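Local atomic coordinates of Beta/alpha-amylase (Paenibacillus polymyxa, PDB entry 3VOC), a protein that hydrolyses alpha-1,4-glucosidic linkages of starch, its family 14 beta-amylase domain, the part modelled here, removing successive maltose units from non-reducing chain ends. Residues Q286-A291 and P333-P338; E163-S168 and K279-H284. One frame throughout, in Å; residues are numbered along the deposited sequence.

Interaction 1 of 2, residues Q286-A291 and P333-P338; sequences QMNNPA and PNYSLP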
loop_
_atom_site.group_PDB
_atom_site.type_symbol
_atom_site.label_atom_id
_atom_site.label_comp_id
_atom_site.label_asym_id
_atom_site.label_seq_id
_atom_site.Cartn_x
_atom_site.Cartn_y
_atom_site.Cartn_z
ATOM N N GLN A 286 5.089 -16.476 -7.007
ATOM C CA GLN A 286 4.255 -17.653 -6.668
ATOM C C GLN A 286 2.831 -17.598 -7.235
ATOM O O GLN A 286 1.926 -18.287 -6.749
ATOM C CB GLN A 286 4.232 -17.913 -5.152
ATOM C CG GLN A 286 5.622 -17.990 -4.517
ATOM C CD GLN A 286 6.529 -19.029 -5.178
ATOM O OE1 GLN A 286 6.073 -19.877 -5.946
ATOM N NE2 GLN A 286 7.822 -18.947 -4.899
ATOM N N MET A 287 2.626 -16.794 -8.277
ATOM C CA MET A 287 1.315 -16.722 -8.893
ATOM C C MET A 287 0.919 -18.069 -9.502
ATOM O O MET A 287 -0.193 -18.542 -9.271
ATOM C CB MET A 287 1.250 -15.606 -9.957
ATOM C CG MET A 287 1.158 -14.190 -9.355
ATOM S SD MET A 287 1.316 -12.936 -10.649
ATOM C CE MET A 287 -0.233 -13.167 -11.540
ATOM N N ASN A 288 1.820 -18.684 -10.268
ATOM C CA ASN A 288 1.492 -19.935 -10.957
ATOM C C ASN A 288 2.255 -21.159 -10.430
ATOM O O ASN A 288 2.423 -22.134 -11.148
ATOM C CB ASN A 288 1.686 -19.797 -12.483
ATOM C CG ASN A 288 3.107 -19.467 -12.851
ATOM O OD1 ASN A 288 3.730 -18.619 -12.214
ATOM N ND2 ASN A 288 3.637 -20.127 -13.887
ATOM N N ASN A 289 2.696 -21.104 -9.178
ATOM C CA ASN A 289 3.297 -22.255 -8.521
ATOM C C ASN A 289 2.247 -23.369 -8.431
ATOM O O ASN A 289 1.171 -23.164 -7.884
ATOM C CB ASN A 289 3.798 -21.860 -7.121
ATOM C CG ASN A 289 4.626 -22.959 -6.447
ATOM O OD1 ASN A 289 5.717 -22.708 -5.943
ATOM N ND2 ASN A 289 4.091 -24.155 -6.406
ATOM N N PRO A 290 2.550 -24.556 -8.988
ATOM C CA PRO A 290 1.534 -25.626 -8.978
ATOM C C PRO A 290 1.094 -26.042 -7.565
ATOM O O PRO A 290 -0.083 -26.365 -7.357
ATOM C CB PRO A 290 2.228 -26.786 -9.705
ATOM C CG PRO A 290 3.701 -26.503 -9.596
ATOM C CD PRO A 290 3.825 -24.994 -9.585
ATOM N N ALA A 291 2.019 -26.001 -6.608
ATOM C CA ALA A 291 1.772 -26.472 -5.232
ATOM C C ALA A 291 1.168 -25.394 -4.321
ATOM O O ALA A 291 0.506 -25.720 -3.326
ATOM C CB ALA A 291 3.080 -27.012 -4.610
ATOM N N PRO A 333 11.977 -20.953 -10.080
ATOM C CA PRO A 333 11.174 -21.098 -8.870
ATOM C C PRO A 333 10.372 -19.847 -8.455
ATOM O O PRO A 333 9.693 -19.893 -7.439
ATOM C CB PRO A 333 12.230 -21.406 -7.810
ATOM C CG PRO A 333 13.416 -20.573 -8.233
ATOM C CD PRO A 333 13.346 -20.487 -9.772
ATOM N N ASN A 334 10.458 -18.750 -9.208
ATOM C CA ASN A 334 9.820 -17.486 -8.786
ATOM C C ASN A 334 8.327 -17.426 -9.072
ATOM O O ASN A 334 7.561 -16.736 -8.355
ATOM C CB ASN A 334 10.528 -16.286 -9.425
ATOM C CG ASN A 334 11.981 -16.184 -8.998
ATOM O OD1 ASN A 334 12.373 -16.725 -7.958
ATOM N ND2 ASN A 334 12.785 -15.490 -9.785
ATOM N N TYR A 335 7.932 -18.151 -10.122
ATOM C CA TYR A 335 6.561 -18.213 -10.596
ATOM C C TYR A 335 5.947 -16.817 -10.643
ATOM O O TYR A 335 4.887 -16.565 -10.068
ATOM C CB TYR A 335 5.744 -19.174 -9.731
ATOM C CG TYR A 335 6.153 -20.621 -9.898
ATOM C CD1 TYR A 335 5.797 -21.339 -11.048
ATOM C CD2 TYR A 335 6.913 -21.265 -8.923
ATOM C CE1 TYR A 335 6.177 -22.673 -11.215
ATOM C CE2 TYR A 335 7.294 -22.606 -9.072
ATOM C CZ TYR A 335 6.914 -23.300 -10.213
ATOM O OH TYR A 335 7.293 -24.613 -10.375
ATOM N N SER A 336 6.637 -15.923 -11.347
ATOM C CA SER A 336 6.344 -14.490 -11.294
ATOM C C SER A 336 5.692 -14.013 -12.589
ATOM O O SER A 336 6.287 -14.107 -13.657
ATOM C CB SER A 336 7.640 -13.708 -11.038
ATOM O OG SER A 336 7.413 -12.316 -11.124
ATOM N N LEU A 337 4.480 -13.475 -12.483
ATOM C CA LEU A 337 3.744 -13.004 -13.651
ATOM C C LEU A 337 3.195 -11.584 -13.429
ATOM O O LEU A 337 1.986 -11.376 -13.482
ATOM C CB LEU A 337 2.613 -13.987 -13.994
ATOM C CG LEU A 337 3.041 -15.385 -14.452
ATOM C CD1 LEU A 337 1.859 -16.363 -14.387
ATOM C CD2 LEU A 337 3.655 -15.334 -15.870
ATOM N N PRO A 338 4.092 -10.606 -13.180
ATOM C CA PRO A 338 3.644 -9.253 -12.831
ATOM C C PRO A 338 2.881 -8.557 -13.933
ATOM O O PRO A 338 2.009 -7.756 -13.641
ATOM C CB PRO A 338 4.956 -8.495 -12.533
ATOM C CG PRO A 338 6.024 -9.288 -13.238
ATOM C CD PRO A 338 5.564 -10.722 -13.162
HETATM O O HOH W 1 9.266 -21.774 -5.671
#
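Tyr335 lies against the chain turn of residues 286-291, one ring face packed on the backbone of Asn289: Asn289 CA sits 3.6 Å from the ring centroid, 13° off the normal, a CH-pi contact. Farther out along the ring, Pro290 CD approaches Tyr335 CZ at 3.6 Å, and at the near end Asn288 OD1 lies in the ring plane at its edge, with the Asn288 amide steeply inclined to the ring. With chi1 at 61°, Asn288 CG sits between the backbone N and the carbonyl carbon, which swings the amide over to Tyr335 and to Leu337 CD1; its ND2 is held by Gly330 O. Met287 SD rests 3.7 Å from Leu337 CB, and the bend at chi3 brings the terminal methyl against the same leucine.

Backbone bonds join the two segments as well. Gln286 N gives an almost straight bond to Asn334 O (2.8 Å, 174°), and Met287 N bonds to Tyr335 O at 2.9 Å with a more bent N-H. At the end of its chain, Gln286 NE2 reaches Pro333 O over 3.3 Å, a long bond with the acceptor tilted out of the amide plane; a water links the same two atoms, and NE2 also donates to Pro178 O.

The contact joins two loops on the C-terminal side of the barrel, those following strands 275-279 and 318-321. Gln286 and Met287 also touch helix 295-300, while Leu337 takes the N-cap position of helix 338-352.

Interaction 2 of 2, residues E163-S168 and K279-H284; sequences ELRYPS and KISGLH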
loop_
_atom_site.group_PDB
_atom_site.type_symbol
_atom_site.label_atom_id
_atom_site.label_comp_id
_atom_site.label_asym_id
_atom_site.label_seq_id
_atom_site.Cartn_x
_atom_site.Cartn_y
_atom_site.Cartn_z
ATOM N N GLU A 163 0.877 0.113 1.624
ATOM C CA GLU A 163 0.016 -0.752 0.837
ATOM C C GLU A 163 -1.065 -1.384 1.684
ATOM O O GLU A 163 -0.824 -1.766 2.828
ATOM C CB GLU A 163 0.867 -1.845 0.183
ATOM C CG GLU A 163 1.884 -1.274 -0.796
ATOM C CD GLU A 163 2.844 -2.333 -1.343
ATOM O OE1 GLU A 163 3.004 -3.417 -0.723
ATOM O OE2 GLU A 163 3.427 -2.074 -2.414
ATOM N N LEU A 164 -2.265 -1.507 1.132
ATOM C CA LEU A 164 -3.322 -2.198 1.854
ATOM C C LEU A 164 -3.065 -3.704 1.791
ATOM O O LEU A 164 -3.512 -4.397 0.860
ATOM C CB LEU A 164 -4.707 -1.828 1.301
ATOM C CG LEU A 164 -5.945 -2.453 1.952
ATOM C CD1 LEU A 164 -6.315 -1.741 3.266
ATOM C CD2 LEU A 164 -7.132 -2.408 0.993
ATOM N N ARG A 165 -2.338 -4.205 2.787
ATOM C CA ARG A 165 -2.014 -5.626 2.874
ATOM C C ARG A 165 -1.555 -5.943 4.288
ATOM O O ARG A 165 -1.362 -5.030 5.103
ATOM C CB ARG A 165 -0.911 -6.015 1.870
ATOM C CG ARG A 165 0.445 -5.322 2.115
ATOM C CD ARG A 165 1.550 -6.040 1.350
ATOM N NE ARG A 165 2.823 -5.314 1.364
ATOM C CZ ARG A 165 3.789 -5.484 2.264
ATOM N NH1 ARG A 165 3.633 -6.334 3.288
ATOM N NH2 ARG A 165 4.919 -4.785 2.151
ATOM N N TYR A 166 -1.385 -7.234 4.566
ATOM C CA TYR A 166 -0.724 -7.700 5.777
ATOM C C TYR A 166 0.782 -7.651 5.587
ATOM O O TYR A 166 1.236 -7.643 4.454
ATOM C CB TYR A 166 -1.140 -9.131 6.074
ATOM C CG TYR A 166 -2.584 -9.232 6.518
ATOM C CD1 TYR A 166 -2.929 -9.038 7.862
ATOM C CD2 TYR A 166 -3.597 -9.535 5.604
ATOM C CE1 TYR A 166 -4.247 -9.123 8.293
ATOM C CE2 TYR A 166 -4.933 -9.616 6.018
ATOM C CZ TYR A 166 -5.245 -9.416 7.373
ATOM O OH TYR A 166 -6.549 -9.516 7.816
ATOM N N PRO A 167 1.562 -7.633 6.689
ATOM C CA PRO A 167 3.022 -7.630 6.587
ATOM C C PRO A 167 3.552 -9.054 6.344
ATOM O O PRO A 167 4.322 -9.598 7.146
ATOM C CB PRO A 167 3.457 -7.121 7.956
ATOM C CG PRO A 167 2.399 -7.678 8.891
ATOM C CD PRO A 167 1.114 -7.491 8.094
ATOM N N SER A 168 3.142 -9.627 5.225
ATOM C CA SER A 168 3.240 -11.066 5.008
ATOM C C SER A 168 4.627 -11.518 4.582
ATOM O O SER A 168 4.969 -12.683 4.766
ATOM C CB SER A 168 2.216 -11.489 3.957
ATOM O OG SER A 168 2.407 -10.739 2.769
ATOM N N LYS A 279 -3.205 2.130 -2.145
ATOM C CA LYS A 279 -2.413 1.239 -2.987
ATOM C C LYS A 279 -2.620 -0.232 -2.666
ATOM O O LYS A 279 -2.634 -0.638 -1.496
ATOM C CB LYS A 279 -0.931 1.589 -2.869
ATOM C CG LYS A 279 -0.654 3.103 -2.998
ATOM C CD LYS A 279 0.842 3.484 -2.927
ATOM C CE LYS A 279 1.017 5.004 -3.142
ATOM N NZ LYS A 279 2.451 5.428 -3.346
ATOM N N ILE A 280 -2.774 -1.022 -3.725
ATOM C CA ILE A 280 -2.757 -2.471 -3.604
ATOM C C ILE A 280 -1.350 -2.942 -3.965
ATOM O O ILE A 280 -0.755 -2.458 -4.936
ATOM C CB ILE A 280 -3.852 -3.114 -4.500
ATOM C CG1 ILE A 280 -5.252 -2.774 -3.949
ATOM C CG2 ILE A 280 -3.675 -4.665 -4.610
ATOM C CD1 ILE A 280 -6.414 -3.360 -4.799
ATOM N N SER A 281 -0.818 -3.859 -3.158
ATOM C CA SER A 281 0.503 -4.425 -3.347
ATOM C C SER A 281 0.555 -5.277 -4.611
ATOM O O SER A 281 -0.429 -5.943 -4.952
ATOM C CB SER A 281 0.831 -5.323 -2.148
ATOM O OG SER A 281 2.186 -5.756 -2.174
ATOM N N GLY A 282 1.717 -5.301 -5.260
ATOM C CA GLY A 282 1.941 -6.186 -6.400
ATOM C C GLY A 282 2.661 -7.450 -5.947
ATOM O O GLY A 282 3.898 -7.494 -5.938
ATOM N N LEU A 283 1.892 -8.471 -5.581
ATOM C CA LEU A 283 2.457 -9.691 -5.011
ATOM C C LEU A 283 2.570 -10.727 -6.134
ATOM O O LEU A 283 1.831 -11.717 -6.184
ATOM C CB LEU A 283 1.610 -10.151 -3.818
ATOM C CG LEU A 283 1.527 -9.120 -2.667
ATOM C CD1 LEU A 283 0.497 -9.558 -1.634
ATOM C CD2 LEU A 283 2.914 -8.967 -1.990
ATOM N N HIS A 284 3.500 -10.437 -7.047
ATOM C CA HIS A 284 3.574 -11.038 -8.371
ATOM C C HIS A 284 4.254 -12.412 -8.408
ATOM O O HIS A 284 4.242 -13.072 -9.445
ATOM C CB HIS A 284 4.290 -10.085 -9.352
ATOM C CG HIS A 284 5.686 -9.719 -8.935
ATOM N ND1 HIS A 284 6.773 -10.544 -9.147
ATOM C CD2 HIS A 284 6.170 -8.615 -8.314
ATOM C CE1 HIS A 284 7.862 -9.971 -8.665
ATOM N NE2 HIS A 284 7.524 -8.800 -8.151
HETATM O O HOH W 2 3.985 -3.985 -4.227
#
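Two flat groups, the Glu163 carboxylate and the Arg165 guanidinium, meet at Glu163 OE1, and Ser281 reaches that oxygen from the other segment. Glu163 OE1 lies at the edge of the guanidinium, in its plane, and takes a straight salt-bridge bond from Arg165 NE (2.8 Å, 172°). Arg165 NH1 donates at 3.0 Å to Tyr166 O, which also lies close to the guanidinium plane, so two bonds nearly in plane fix the group's rotation. Ser281 OG comes from above the carboxylate plane, 53° out of it, and donates to Glu163 OE1 at 2.9 Å. A chi1 of -171°, with OG anti to the backbone N, turns the hydroxyl to this oxygen; Ser281 CB packs on Arg165 CD at 3.6 Å. The second carboxylate oxygen, Glu163 OE2, accepts from a water at 2.7 Å that in turn accepts from Gly282 N. Segment 279-284 thus reaches both oxygens of Glu163, the predicted proton donor: OE1 directly, OE2 through water.

On the backbone, Leu164 N bonds straight to Lys279 O at 2.8 Å, and Glu163 CA makes a CA-H...O contact with the same carbonyl. The Lys279 side chain leads away to a salt bridge with Glu359, the probable proton acceptor.

Segment 163-168 lies in the loop after strand 153-156, and segment 279-284 starts at the last residue of strand 275-279, its neighbour in the closed eight-stranded barrel. Leu164 packs on helix 240-268 and shares Leu308 of helix 305-315 with Ile280, which also lies against strand 318-321.

Overall arrangement
The segment 279-284 of interaction 2 runs almost directly into 286-291 of interaction 1, so one loop after barrel strand 275-279 serves both, their centres 16 Å apart. His284, a probable substrate-binding residue, joins them: His284 ND1 lies 2.7 Å from Ser336 OG and His284 O lies 3.1 Å from Leu337 N, both probable hydrogen bonds, and Pro338 packs on its CB. The centre of interaction 2, which holds the predicted proton donor Glu163, lies about 6 Å from the centre of the chain; that of interaction 1, about 21 Å from it. Interaction 1 ties the same loop to the one after strand 318-321, whose Ser336 and Leu337 probably help to position His284.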